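Local coordinates for Non-sulfated chondroitin lyase E66 (Autographa californica nucleopolyhedrovirus, PDB 3VSN), which cleaves non-sulfated chondroitin as a polysaccharide lyase of the viral envelope and is essential for oral infection of the insect host, at residues Q32-E35 against R36-N40; R206-S209 against L210-R214; V570-D573 against E574-Y577; A432-A435 against E436-N439; P76-G79 against T80-T84. One frame throughout, in Å; residues are numbered along the deposited sequence.

Interaction 1 (Q32-E35 against R36-N40); sequences QNFE and RWFKN
F34 and W37, one turn apart on helix 29-48, bring their rings together on the packed side of the helix. CE1 of F34 lies 3.7 Å from CZ3 of W37; the planes are inclined by only 27°, but the rings are slid so far apart that they barely overlap. Both have CG anti to the backbone N (chi1 173° and 172°), which sends the two rings off in the same general sense. F38 adds a looser touch, its CD2 4.2 Å from CZ of F34. Y268 meets the F34 ring, Y264 and Y267 meet W37, and M149 packs on F34 and F38, joining helix 29-48 to helix 138-154 in the alpha/alpha toroid. The solvent side is polar and slack. R36 bends at chi3 so that its guanidinium edge faces OD1 of N33, with NH1 at 3.3 Å, while one water accepts from NH2 of R36 and donates to OE1 of Q32 at 3.0 Å. Between the two sides runs E35, whose carboxylate is bound by Y161, Y201 and N156. The chemistry thus implies a helix anchored by aromatic rings and a buried acid, with a single water bridge and a long amide-guanidinium approach on its outer side.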
loop_
_atom_site.group_PDB
_atom_site.type_symbol
_atom_site.label_atom_id
_atom_site.label_comp_id
_atom_site.label_asym_id
_atom_site.label_seq_id
_atom_site.Cartn_x
_atom_site.Cartn_y
_atom_site.Cartn_z
ATOM N N GLN A 32 14.809 27.866 18.850
ATOM C CA GLN A 32 15.927 26.998 19.214
ATOM C C GLN A 32 15.474 25.559 19.492
ATOM O O GLN A 32 16.154 24.609 19.100
ATOM C CB GLN A 32 16.715 27.585 20.388
ATOM C CG GLN A 32 17.489 28.839 20.003
ATOM C CD GLN A 32 18.148 29.537 21.179
ATOM O OE1 GLN A 32 17.830 29.275 22.341
ATOM N NE2 GLN A 32 19.069 30.443 20.876
ATOM N N ASN A 33 14.323 25.411 20.144
ATOM C CA ASN A 33 13.735 24.094 20.391
ATOM C C ASN A 33 13.326 23.376 19.101
ATOM O O ASN A 33 13.532 22.167 18.973
ATOM C CB ASN A 33 12.533 24.196 21.337
ATOM C CG ASN A 33 12.921 24.610 22.751
ATOM O OD1 ASN A 33 14.077 24.491 23.165
ATOM N ND2 ASN A 33 11.942 25.098 23.502
ATOM N N PHE A 34 12.747 24.114 18.153
ATOM C CA PHE A 34 12.378 23.523 16.864
ATOM C C PHE A 34 13.606 23.079 16.082
ATOM O O PHE A 34 13.626 21.980 15.527
ATOM C CB PHE A 34 11.527 24.461 16.000
ATOM C CG PHE A 34 11.278 23.924 14.614
ATOM C CD1 PHE A 34 10.434 22.831 14.422
ATOM C CD2 PHE A 34 11.923 24.473 13.507
ATOM C CE1 PHE A 34 10.218 22.310 13.158
ATOM C CE2 PHE A 34 11.706 23.959 12.236
ATOM C CZ PHE A 34 10.852 22.875 12.063
ATOM N N GLU A 35 14.626 23.935 16.039
ATOM C CA GLU A 35 15.862 23.608 15.334
ATOM C C GLU A 35 16.553 22.386 15.940
ATOM O O GLU A 35 17.101 21.561 15.211
ATOM C CB GLU A 35 16.802 24.816 15.270
ATOM C CG GLU A 35 16.335 25.878 14.282
ATOM C CD GLU A 35 17.236 27.098 14.230
ATOM O OE1 GLU A 35 18.263 27.125 14.945
ATOM O OE2 GLU A 35 16.911 28.038 13.469
ATOM N N ARG A 36 16.491 22.264 17.266
ATOM C CA ARG A 36 17.023 21.093 17.969
ATOM C C ARG A 36 16.254 19.819 17.599
ATOM O O ARG A 36 16.854 18.784 17.293
ATOM C CB ARG A 36 16.983 21.314 19.488
ATOM C CG ARG A 36 17.678 20.225 20.294
ATOM C CD ARG A 36 17.826 20.605 21.764
ATOM N NE ARG A 36 18.733 21.740 21.947
ATOM C CZ ARG A 36 18.347 22.967 22.291
ATOM N NH1 ARG A 36 17.065 23.237 22.512
ATOM N NH2 ARG A 36 19.252 23.925 22.418
ATOM N N TRP A 37 14.926 19.912 17.631
ATOM C CA TRP A 37 14.053 18.799 17.269
ATOM C C TRP A 37 14.272 18.380 15.835
ATOM O O TRP A 37 14.329 17.184 15.536
ATOM C CB TRP A 37 12.600 19.173 17.542
ATOM C CG TRP A 37 11.577 18.181 17.043
ATOM C CD1 TRP A 37 11.016 17.109 17.738
ATOM C CD2 TRP A 37 10.940 18.155 15.721
ATOM N NE1 TRP A 37 10.109 16.439 16.951
ATOM C CE2 TRP A 37 10.017 17.012 15.731
ATOM C CE3 TRP A 37 11.041 18.931 14.570
ATOM C CZ2 TRP A 37 9.245 16.683 14.627
ATOM C CZ3 TRP A 37 10.254 18.588 13.461
ATOM C CH2 TRP A 37 9.377 17.490 13.493
ATOM N N PHE A 38 14.430 19.362 14.946
ATOM C CA PHE A 38 14.668 19.113 13.519
ATOM C C PHE A 38 15.944 18.296 13.305
ATOM O O PHE A 38 15.936 17.293 12.585
ATOM C CB PHE A 38 14.736 20.443 12.748
ATOM C CG PHE A 38 14.888 20.287 11.257
ATOM C CD1 PHE A 38 16.136 20.039 10.688
ATOM C CD2 PHE A 38 13.786 20.416 10.415
ATOM C CE1 PHE A 38 16.280 19.906 9.315
ATOM C CE2 PHE A 38 13.925 20.281 9.040
ATOM C CZ PHE A 38 15.173 20.026 8.490
ATOM N N LYS A 39 17.033 18.729 13.939
ATOM C CA LYS A 39 18.318 18.043 13.836
ATOM C C LYS A 39 18.293 16.661 14.482
ATOM O O LYS A 39 18.886 15.720 13.953
ATOM C CB LYS A 39 19.428 18.896 14.446
ATOM C CG LYS A 39 19.721 20.164 13.653
ATOM C CD LYS A 39 20.522 21.159 14.477
ATOM C CE LYS A 39 21.956 20.702 14.668
ATOM N NZ LYS A 39 22.653 21.574 15.658
ATOM N N ASN A 40 17.605 16.547 15.618
ATOM C CA ASN A 40 17.438 15.263 16.304
ATOM C C ASN A 40 16.721 14.224 15.445
ATOM O O ASN A 40 17.046 13.036 15.490
ATOM C CB ASN A 40 16.677 15.441 17.623
ATOM C CG ASN A 40 17.543 16.012 18.736
ATOM O OD1 ASN A 40 18.759 16.114 18.606
ATOM N ND2 ASN A 40 16.910 16.383 19.839
HETATM O O HOH W 1 18.043 26.611 23.715
#

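Interaction 2 (R206-S209 against L210-R214); sequences RGYS and LAQIR
The backbone leaves helix 189-205 at G207 with positive phi (99°), runs extended through Y208 and S209, and turns at once into helix 210-214, where the N-H of I213 points almost straight at O of S209 (3.1 Å, 168° at the hydrogen). S209 carries most of the contact. Its OG sits between the backbone N and the carbonyl carbon (chi1 76°), a rotation that swings the hydroxyl back over the first turn, where it accepts a weak bond from N of Q212 at 3.3 Å. The same N-H also makes a weak, strongly bent bond to O of S209, so it is shared between side chain and main chain. This is a serine N-cap, and it follows directly on a Schellman motif at G207: one helix is closed and the next opened within a few residues, a compact helix-to-helix link in the alpha-helical domain. E30 accepts from the N-H of L210, which probably also suits the partial positive charge at the helix start. The aliphatic part of Q212 passes over the serine, its CG 3.3 Å from OG of S209. On another flank I213 turns back toward the linker: its CG1 lies 3.9 Å from CB of Y208, and its CD1 comes to 3.4 Å from O of S209. L210 turns the other way, into the protein, against T200 and M204 of helix 189-205 and Y268, and I213 also reaches Q203 and I219.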
loop_
_atom_site.group_PDB
_atom_site.type_symbol
_atom_site.label_atom_id
_atom_site.label_comp_id
_atom_site.label_asym_id
_atom_site.label_seq_id
_atom_site.Cartn_x
_atom_site.Cartn_y
_atom_site.Cartn_z
ATOM N N ARG A 206 11.598 35.003 11.288
ATOM C CA ARG A 206 11.198 36.413 11.322
ATOM C C ARG A 206 10.722 36.851 12.711
ATOM O O ARG A 206 10.447 38.030 12.935
ATOM C CB ARG A 206 10.114 36.696 10.273
ATOM C CG ARG A 206 10.585 36.530 8.837
ATOM C CD ARG A 206 9.501 36.851 7.821
ATOM N NE ARG A 206 9.914 36.398 6.497
ATOM C CZ ARG A 206 9.544 35.245 5.943
ATOM N NH1 ARG A 206 8.713 34.428 6.577
ATOM N NH2 ARG A 206 9.998 34.917 4.743
ATOM N N GLY A 207 10.611 35.899 13.634
ATOM C CA GLY A 207 10.260 36.209 15.018
ATOM C C GLY A 207 8.811 36.008 15.421
ATOM O O GLY A 207 8.448 36.279 16.566
ATOM N N TYR A 208 7.976 35.538 14.492
ATOM C CA TYR A 208 6.586 35.202 14.814
ATOM C C TYR A 208 6.503 33.929 15.660
ATOM O O TYR A 208 7.243 32.972 15.423
ATOM C CB TYR A 208 5.757 35.013 13.543
ATOM C CG TYR A 208 5.578 36.255 12.698
ATOM C CD1 TYR A 208 4.634 37.226 13.039
ATOM C CD2 TYR A 208 6.332 36.447 11.541
ATOM C CE1 TYR A 208 4.461 38.362 12.258
ATOM C CE2 TYR A 208 6.165 37.577 10.753
ATOM C CZ TYR A 208 5.230 38.530 11.116
ATOM O OH TYR A 208 5.064 39.650 10.333
ATOM N N SER A 209 5.605 33.919 16.643
ATOM C CA SER A 209 5.378 32.722 17.451
ATOM C C SER A 209 4.512 31.734 16.673
ATOM O O SER A 209 3.786 32.126 15.759
ATOM C CB SER A 209 4.726 33.068 18.794
ATOM O OG SER A 209 3.347 33.360 18.637
ATOM N N LEU A 210 4.594 30.458 17.039
ATOM C CA LEU A 210 3.782 29.421 16.398
ATOM C C LEU A 210 2.277 29.691 16.538
ATOM O O LEU A 210 1.510 29.418 15.612
ATOM C CB LEU A 210 4.157 28.025 16.914
ATOM C CG LEU A 210 5.492 27.481 16.388
ATOM C CD1 LEU A 210 5.960 26.259 17.165
ATOM C CD2 LEU A 210 5.406 27.170 14.900
ATOM N N ALA A 211 1.869 30.243 17.682
ATOM C CA ALA A 211 0.472 30.635 17.902
ATOM C C ALA A 211 -0.000 31.688 16.897
ATOM O O ALA A 211 -1.149 31.655 16.459
ATOM C CB ALA A 211 0.267 31.125 19.331
ATOM N N GLN A 212 0.890 32.610 16.529
ATOM C CA GLN A 212 0.588 33.635 15.525
ATOM C C GLN A 212 0.477 33.037 14.125
ATOM O O GLN A 212 -0.481 33.313 13.395
ATOM C CB GLN A 212 1.655 34.737 15.518
ATOM C CG GLN A 212 1.720 35.592 16.771
ATOM C CD GLN A 212 2.666 36.767 16.610
ATOM O OE1 GLN A 212 2.286 37.816 16.091
ATOM N NE2 GLN A 212 3.905 36.595 17.054
ATOM N N ILE A 213 1.469 32.227 13.757
ATOM C CA ILE A 213 1.527 31.581 12.442
ATOM C C ILE A 213 0.284 30.715 12.206
ATOM O O ILE A 213 -0.293 30.724 11.115
ATOM C CB ILE A 213 2.820 30.743 12.285
ATOM C CG1 ILE A 213 4.058 31.638 12.442
ATOM C CG2 ILE A 213 2.852 30.041 10.932
ATOM C CD1 ILE A 213 5.293 30.918 12.942
ATOM N N ARG A 214 -0.122 29.988 13.244
ATOM C CA ARG A 214 -1.325 29.149 13.226
ATOM C C ARG A 214 -2.563 29.891 12.707
ATOM O O ARG A 214 -3.364 29.324 11.954
ATOM C CB ARG A 214 -1.578 28.585 14.632
ATOM C CG ARG A 214 -3.039 28.337 14.982
ATOM C CD ARG A 214 -3.420 26.872 14.892
ATOM N NE ARG A 214 -2.983 26.136 16.075
ATOM C CZ ARG A 214 -3.480 24.963 16.464
ATOM N NH1 ARG A 214 -4.450 24.374 15.774
ATOM N NH2 ARG A 214 -3.008 24.382 17.558
#

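Interaction 3 (V570-D573 against E574-Y577); sequences VNSD and ENIY
O of V570 is gripped twice, by N of S572 at 2.8 Å and by the side-chain ND2 of N575 at 3.0 Å. The setting is the connection between antiparallel strands 566-569 and 575-579, a beta hairpin whose loop ends in a type II turn from S572 to N575. The amide of N575 serves as a strut across the loop: CG is anti to the backbone N (chi1 -161°), which carries ND2 back toward the incoming strand. The bond it makes is almost straight (172° at the hydrogen), lies in the carbonyl plane of V570 on a lone pair, and stays close to the plane of the amide itself; a second bond from ND2 goes to OG of S623. N of V570 closes the pair in return by donating to O of N575 at 2.9 Å, so V570 and N575 hold each other by main chain and side chain alike. The turn proper is weaker, with N of N575 3.3 Å from O of S572. E574 occupies the third turn position with positive phi (76°), as a type II turn requires, and its carboxylate is salt-bridged to K443 and bonded to Y458, while D573 pairs with R569. Behind the polar loop lies a small apolar touch: CG2 of V570 approaches near the plane of the Y577 ring, at its edge, and rests 3.6 Å from CB of Y577.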
loop_
_atom_site.group_PDB
_atom_site.type_symbol
_atom_site.label_atom_id
_atom_site.label_comp_id
_atom_site.label_asym_id
_atom_site.label_seq_id
_atom_site.Cartn_x
_atom_site.Cartn_y
_atom_site.Cartn_z
ATOM N N VAL A 570 -18.777 -29.525 3.109
ATOM C CA VAL A 570 -19.657 -30.130 4.118
ATOM C C VAL A 570 -21.118 -30.155 3.666
ATOM O O VAL A 570 -21.845 -29.170 3.822
ATOM C CB VAL A 570 -19.511 -29.452 5.506
ATOM C CG1 VAL A 570 -20.380 -30.150 6.549
ATOM C CG2 VAL A 570 -18.055 -29.456 5.953
ATOM N N ASN A 571 -21.524 -31.288 3.090
ATOM C CA ASN A 571 -22.927 -31.574 2.722
ATOM C C ASN A 571 -23.504 -30.802 1.536
ATOM O O ASN A 571 -24.095 -31.396 0.634
ATOM C CB ASN A 571 -23.864 -31.440 3.935
ATOM C CG ASN A 571 -23.615 -32.504 4.990
ATOM O OD1 ASN A 571 -23.129 -33.591 4.686
ATOM N ND2 ASN A 571 -23.959 -32.194 6.238
ATOM N N SER A 572 -23.352 -29.484 1.541
ATOM C CA SER A 572 -23.983 -28.661 0.514
ATOM C C SER A 572 -22.986 -27.826 -0.279
ATOM O O SER A 572 -21.836 -27.628 0.142
ATOM C CB SER A 572 -25.085 -27.778 1.124
ATOM O OG SER A 572 -24.636 -27.123 2.304
ATOM N N ASP A 573 -23.438 -27.363 -1.444
ATOM C CA ASP A 573 -22.664 -26.459 -2.286
ATOM C C ASP A 573 -22.278 -25.213 -1.501
ATOM O O ASP A 573 -23.104 -24.649 -0.776
ATOM C CB ASP A 573 -23.476 -26.043 -3.519
ATOM C CG ASP A 573 -23.749 -27.198 -4.468
ATOM O OD1 ASP A 573 -23.328 -28.342 -4.180
ATOM O OD2 ASP A 573 -24.389 -26.953 -5.514
ATOM N N GLU A 574 -21.018 -24.806 -1.653
ATOM C CA GLU A 574 -20.475 -23.563 -1.079
ATOM C C GLU A 574 -20.172 -23.603 0.421
ATOM O O GLU A 574 -19.659 -22.630 0.969
ATOM C CB GLU A 574 -21.364 -22.346 -1.398
ATOM C CG GLU A 574 -21.672 -22.153 -2.874
ATOM C CD GLU A 574 -22.202 -20.764 -3.177
ATOM O OE1 GLU A 574 -23.412 -20.652 -3.468
ATOM O OE2 GLU A 574 -21.418 -19.786 -3.118
ATOM N N ASN A 575 -20.475 -24.720 1.077
ATOM C CA ASN A 575 -20.216 -24.862 2.506
ATOM C C ASN A 575 -18.816 -25.446 2.720
ATOM O O ASN A 575 -18.651 -26.667 2.803
ATOM C CB ASN A 575 -21.309 -25.729 3.155
ATOM C CG ASN A 575 -21.382 -25.561 4.667
ATOM O OD1 ASN A 575 -21.200 -24.464 5.203
ATOM N ND2 ASN A 575 -21.676 -26.651 5.359
ATOM N N ILE A 576 -17.814 -24.564 2.786
ATOM C CA ILE A 576 -16.403 -24.973 2.833
ATOM C C ILE A 576 -15.782 -24.808 4.218
ATOM O O ILE A 576 -15.603 -23.689 4.703
ATOM C CB ILE A 576 -15.539 -24.201 1.801
ATOM C CG1 ILE A 576 -16.165 -24.251 0.395
ATOM C CG2 ILE A 576 -14.099 -24.716 1.798
ATOM C CD1 ILE A 576 -16.376 -25.643 -0.165
ATOM N N TYR A 577 -15.429 -25.938 4.825
ATOM C CA TYR A 577 -14.818 -25.975 6.150
ATOM C C TYR A 577 -13.312 -26.208 6.031
ATOM O O TYR A 577 -12.879 -27.191 5.421
ATOM C CB TYR A 577 -15.508 -27.072 6.992
ATOM C CG TYR A 577 -14.803 -27.537 8.260
ATOM C CD1 TYR A 577 -14.122 -26.641 9.094
ATOM C CD2 TYR A 577 -14.857 -28.876 8.643
ATOM C CE1 TYR A 577 -13.492 -27.076 10.254
ATOM C CE2 TYR A 577 -14.237 -29.317 9.806
ATOM C CZ TYR A 577 -13.554 -28.416 10.604
ATOM O OH TYR A 577 -12.941 -28.855 11.754
#

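Interaction 4 (A432-A435 against E436-N439); sequences AKFA and EMNN
K433 leads off with a fully extended side chain that passes at a slant across N439, its CE 3.9 Å from O of N439, at the end of strand 426-434. The link is a beta hairpin with a loop of about five residues to strand 440-449, in the seven-stranded antiparallel sheet of the beta-sandwich part of the protein. F434 comes next and turns to the buried side, CG anti to the carbonyl carbon (chi1 -46°). Over one face of its ring lies CE of M437, 3.8 Å from the ring centroid and 25° off the normal, a CH-pi contact displaced toward the CG side of the ring. The two side chains run alongside each other in the same direction, M437 bending at chi3 to set its methyl on the ring; Y348 meets F434 edge-to-face and T363 touches both. The carbonyl of F434 accepts from N of M437 at 3.2 Å, the donor standing well above the carbonyl plane. A435, at the outer bend, has its polar atoms met largely through water: one water accepts from N of A435 and donates to OE1 of E436, an oxygen that Y348 also binds. E436 lies about 11 Å, side chain to side chain, from the catalytically important E350. N of N439 makes a weak bond to O of A435, and a second water donates to that oxygen at 3.2 Å while accepting from N of N438 at 3.0 Å.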
loop_
_atom_site.group_PDB
_atom_site.type_symbol
_atom_site.label_atom_id
_atom_site.label_comp_id
_atom_site.label_asym_id
_atom_site.label_seq_id
_atom_site.Cartn_x
_atom_site.Cartn_y
_atom_site.Cartn_z
ATOM N N ALA A 432 -17.213 -11.730 -7.034
ATOM C CA ALA A 432 -16.913 -10.646 -7.957
ATOM C C ALA A 432 -17.242 -11.013 -9.396
ATOM O O ALA A 432 -17.185 -12.186 -9.777
ATOM C CB ALA A 432 -15.454 -10.242 -7.830
ATOM N N LYS A 433 -17.612 -10.001 -10.175
ATOM C CA LYS A 433 -17.764 -10.137 -11.618
ATOM C C LYS A 433 -17.267 -8.858 -12.288
ATOM O O LYS A 433 -17.610 -7.749 -11.864
ATOM C CB LYS A 433 -19.216 -10.443 -12.006
ATOM C CG LYS A 433 -19.406 -10.773 -13.483
ATOM C CD LYS A 433 -20.847 -11.135 -13.805
ATOM C CE LYS A 433 -20.987 -11.626 -15.240
ATOM N NZ LYS A 433 -22.398 -11.997 -15.550
ATOM N N PHE A 434 -16.452 -9.026 -13.326
ATOM C CA PHE A 434 -15.789 -7.910 -13.989
ATOM C C PHE A 434 -16.129 -7.884 -15.479
ATOM O O PHE A 434 -15.614 -8.699 -16.254
ATOM C CB PHE A 434 -14.269 -8.007 -13.807
ATOM C CG PHE A 434 -13.831 -8.319 -12.395
ATOM C CD1 PHE A 434 -13.674 -7.301 -11.459
ATOM C CD2 PHE A 434 -13.542 -9.629 -12.010
ATOM C CE1 PHE A 434 -13.251 -7.581 -10.166
ATOM C CE2 PHE A 434 -13.121 -9.915 -10.718
ATOM C CZ PHE A 434 -12.973 -8.889 -9.796
ATOM N N ALA A 435 -16.993 -6.948 -15.874
ATOM C CA ALA A 435 -17.415 -6.809 -17.272
ATOM C C ALA A 435 -16.232 -6.635 -18.231
ATOM O O ALA A 435 -16.211 -7.233 -19.307
ATOM C CB ALA A 435 -18.404 -5.657 -17.428
ATOM N N GLU A 436 -15.243 -5.842 -17.820
ATOM C CA GLU A 436 -14.109 -5.492 -18.683
ATOM C C GLU A 436 -13.047 -6.590 -18.795
ATOM O O GLU A 436 -12.132 -6.491 -19.614
ATOM C CB GLU A 436 -13.468 -4.174 -18.225
ATOM C CG GLU A 436 -14.385 -2.956 -18.287
ATOM C CD GLU A 436 -15.334 -2.839 -17.101
ATOM O OE1 GLU A 436 -15.200 -3.602 -16.118
ATOM O OE2 GLU A 436 -16.228 -1.973 -17.150
ATOM N N MET A 437 -13.157 -7.627 -17.969
ATOM C CA MET A 437 -12.270 -8.785 -18.083
ATOM C C MET A 437 -13.032 -9.992 -18.619
ATOM O O MET A 437 -12.942 -11.095 -18.068
ATOM C CB MET A 437 -11.579 -9.096 -16.747
ATOM C CG MET A 437 -10.546 -8.049 -16.345
ATOM S SD MET A 437 -9.418 -8.540 -15.020
ATOM C CE MET A 437 -10.530 -8.578 -13.619
ATOM N N ASN A 438 -13.783 -9.768 -19.701
ATOM C CA ASN A 438 -14.514 -10.833 -20.389
ATOM C C ASN A 438 -15.598 -11.477 -19.505
ATOM O O ASN A 438 -15.850 -12.685 -19.587
ATOM C CB ASN A 438 -13.512 -11.877 -20.910
ATOM C CG ASN A 438 -14.144 -12.904 -21.821
ATOM O OD1 ASN A 438 -15.039 -12.590 -22.600
ATOM N ND2 ASN A 438 -13.674 -14.146 -21.728
ATOM N N ASN A 439 -16.236 -10.658 -18.667
ATOM C CA ASN A 439 -17.242 -11.124 -17.696
ATOM C C ASN A 439 -16.724 -12.183 -16.717
ATOM O O ASN A 439 -17.495 -13.023 -16.237
ATOM C CB ASN A 439 -18.531 -11.605 -18.392
ATOM C CG ASN A 439 -19.505 -10.474 -18.688
ATOM O OD1 ASN A 439 -20.343 -10.586 -19.585
ATOM N ND2 ASN A 439 -19.415 -9.390 -17.928
HETATM O O HOH W 2 -17.150 -4.532 -14.297
HETATM O O HOH W 3 -14.391 -7.820 -21.901
#

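Interaction 5 (P76-G79 against T80-T84); sequences PDFG and TVCHT
The carbonyl of F78 accepts from N of C82 at 2.9 Å, and the same cysteine sets SG over one face of the F78 ring, 3.9 Å from its centroid and 21° off the normal, a sulfur-aromatic contact. F78 has CG anti to the backbone N (chi1 179°), which lays the ring beneath the sulfur; F140 stacks on the same ring and W131 meets it edge-to-face. The other main-chain acceptors are filled in turn: O of P76 by N of T80, O of D77 by N of V81, and O of G79 by N of H83 at 2.9 Å. T80 O takes two bonds, from N of T84 and from OG1 of T84 at 2.6 Å, which arrive from opposite faces of its carbonyl plane. At the more open side a water donates to OD1 of D77 at 2.7 Å and lies 2.6 Å from OG1 of T80, while OD2 of D77 accepts from N of S70. Helix 75-93 belongs to the alpha/alpha toroid, and the side chain of H83 lies about 12 Å from that of the active-site N191. Polar bonds therefore hold one flank of the helix start, and sulfur and aromatic rings hold the other.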
loop_
_atom_site.group_PDB
_atom_site.type_symbol
_atom_site.label_atom_id
_atom_site.label_comp_id
_atom_site.label_asym_id
_atom_site.label_seq_id
_atom_site.Cartn_x
_atom_site.Cartn_y
_atom_site.Cartn_z
ATOM N N PRO A 76 14.604 19.832 -14.450
ATOM C CA PRO A 76 14.840 18.556 -13.762
ATOM C C PRO A 76 16.217 18.486 -13.099
ATOM O O PRO A 76 16.335 17.944 -11.998
ATOM C CB PRO A 76 14.735 17.527 -14.891
ATOM C CG PRO A 76 13.778 18.145 -15.846
ATOM C CD PRO A 76 14.108 19.613 -15.825
ATOM N N ASP A 77 17.238 19.036 -13.757
ATOM C CA ASP A 77 18.583 19.103 -13.183
ATOM C C ASP A 77 18.639 19.999 -11.939
ATOM O O ASP A 77 19.388 19.711 -11.006
ATOM C CB ASP A 77 19.610 19.566 -14.225
ATOM C CG ASP A 77 20.043 18.448 -15.174
ATOM O OD1 ASP A 77 19.546 17.304 -15.056
ATOM O OD2 ASP A 77 20.896 18.718 -16.046
ATOM N N PHE A 78 17.854 21.077 -11.934
ATOM C CA PHE A 78 17.740 21.947 -10.759
ATOM C C PHE A 78 17.116 21.190 -9.584
ATOM O O PHE A 78 17.564 21.325 -8.442
ATOM C CB PHE A 78 16.942 23.220 -11.079
ATOM C CG PHE A 78 16.775 24.148 -9.903
ATOM C CD1 PHE A 78 17.863 24.851 -9.388
ATOM C CD2 PHE A 78 15.530 24.323 -9.312
ATOM C CE1 PHE A 78 17.709 25.703 -8.304
ATOM C CE2 PHE A 78 15.370 25.175 -8.229
ATOM C CZ PHE A 78 16.461 25.865 -7.724
ATOM N N GLY A 79 16.091 20.391 -9.877
ATOM C CA GLY A 79 15.505 19.476 -8.898
ATOM C C GLY A 79 16.536 18.532 -8.305
ATOM O O GLY A 79 16.549 18.294 -7.096
ATOM N N THR A 80 17.413 18.011 -9.160
ATOM C CA THR A 80 18.486 17.125 -8.722
ATOM C C THR A 80 19.497 17.848 -7.825
ATOM O O THR A 80 19.920 17.293 -6.810
ATOM C CB THR A 80 19.183 16.442 -9.914
ATOM O OG1 THR A 80 18.201 15.753 -10.697
ATOM C CG2 THR A 80 20.225 15.436 -9.436
ATOM N N VAL A 81 19.865 19.078 -8.192
ATOM C CA VAL A 81 20.721 19.921 -7.345
ATOM C C VAL A 81 20.079 20.104 -5.966
ATOM O O VAL A 81 20.727 19.898 -4.939
ATOM C CB VAL A 81 20.994 21.305 -7.980
ATOM C CG1 VAL A 81 21.639 22.250 -6.974
ATOM C CG2 VAL A 81 21.878 21.168 -9.210
ATOM N N CYS A 82 18.803 20.483 -5.965
ATOM C CA CYS A 82 18.035 20.670 -4.736
ATOM C C CYS A 82 18.026 19.424 -3.840
ATOM O O CYS A 82 18.365 19.509 -2.655
ATOM C CB CYS A 82 16.611 21.121 -5.066
ATOM S SG CYS A 82 16.494 22.842 -5.608
ATOM N N HIS A 83 17.658 18.273 -4.407
ATOM C CA HIS A 83 17.637 17.014 -3.649
ATOM C C HIS A 83 18.993 16.603 -3.146
ATOM O O HIS A 83 19.120 16.115 -2.026
ATOM C CB HIS A 83 17.026 15.882 -4.472
ATOM C CG HIS A 83 15.529 15.983 -4.636
ATOM N ND1 HIS A 83 14.692 16.102 -3.589
ATOM C CD2 HIS A 83 14.732 15.951 -5.778
ATOM C CE1 HIS A 83 13.425 16.155 -4.034
ATOM N NE2 HIS A 83 13.451 16.064 -5.375
ATOM N N THR A 84 20.018 16.797 -3.971
ATOM C CA THR A 84 21.383 16.431 -3.609
ATOM C C THR A 84 21.914 17.286 -2.449
ATOM O O THR A 84 22.586 16.765 -1.554
ATOM C CB THR A 84 22.315 16.481 -4.840
ATOM O OG1 THR A 84 21.751 15.679 -5.886
ATOM C CG2 THR A 84 23.698 15.951 -4.508
HETATM O O HOH W 4 18.685 15.437 -13.240
#

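How the interactions relate
Interactions 1, 2 and 5 belong to the helical domain, interactions 3 and 4 to the beta-rich one. Interactions 1 and 5 are both turns of long helices, partly buried on their aromatic sides, yet lie about 25 Å apart between centres; ring meets ring in the first, sulfur meets ring in the second. Interaction 2 caps a short helix, about 16 Å from interaction 1 between centres, and both reach Y268 and M204. Of the two hairpin loops, interaction 3 is the surface contact, closed by main-chain bonds and an asparagine amide, whereas interaction 4 has a buried methyl-on-ring (CH-pi) side and is completed by two bridging waters. Their centres are about 26 Å apart, in different sheets.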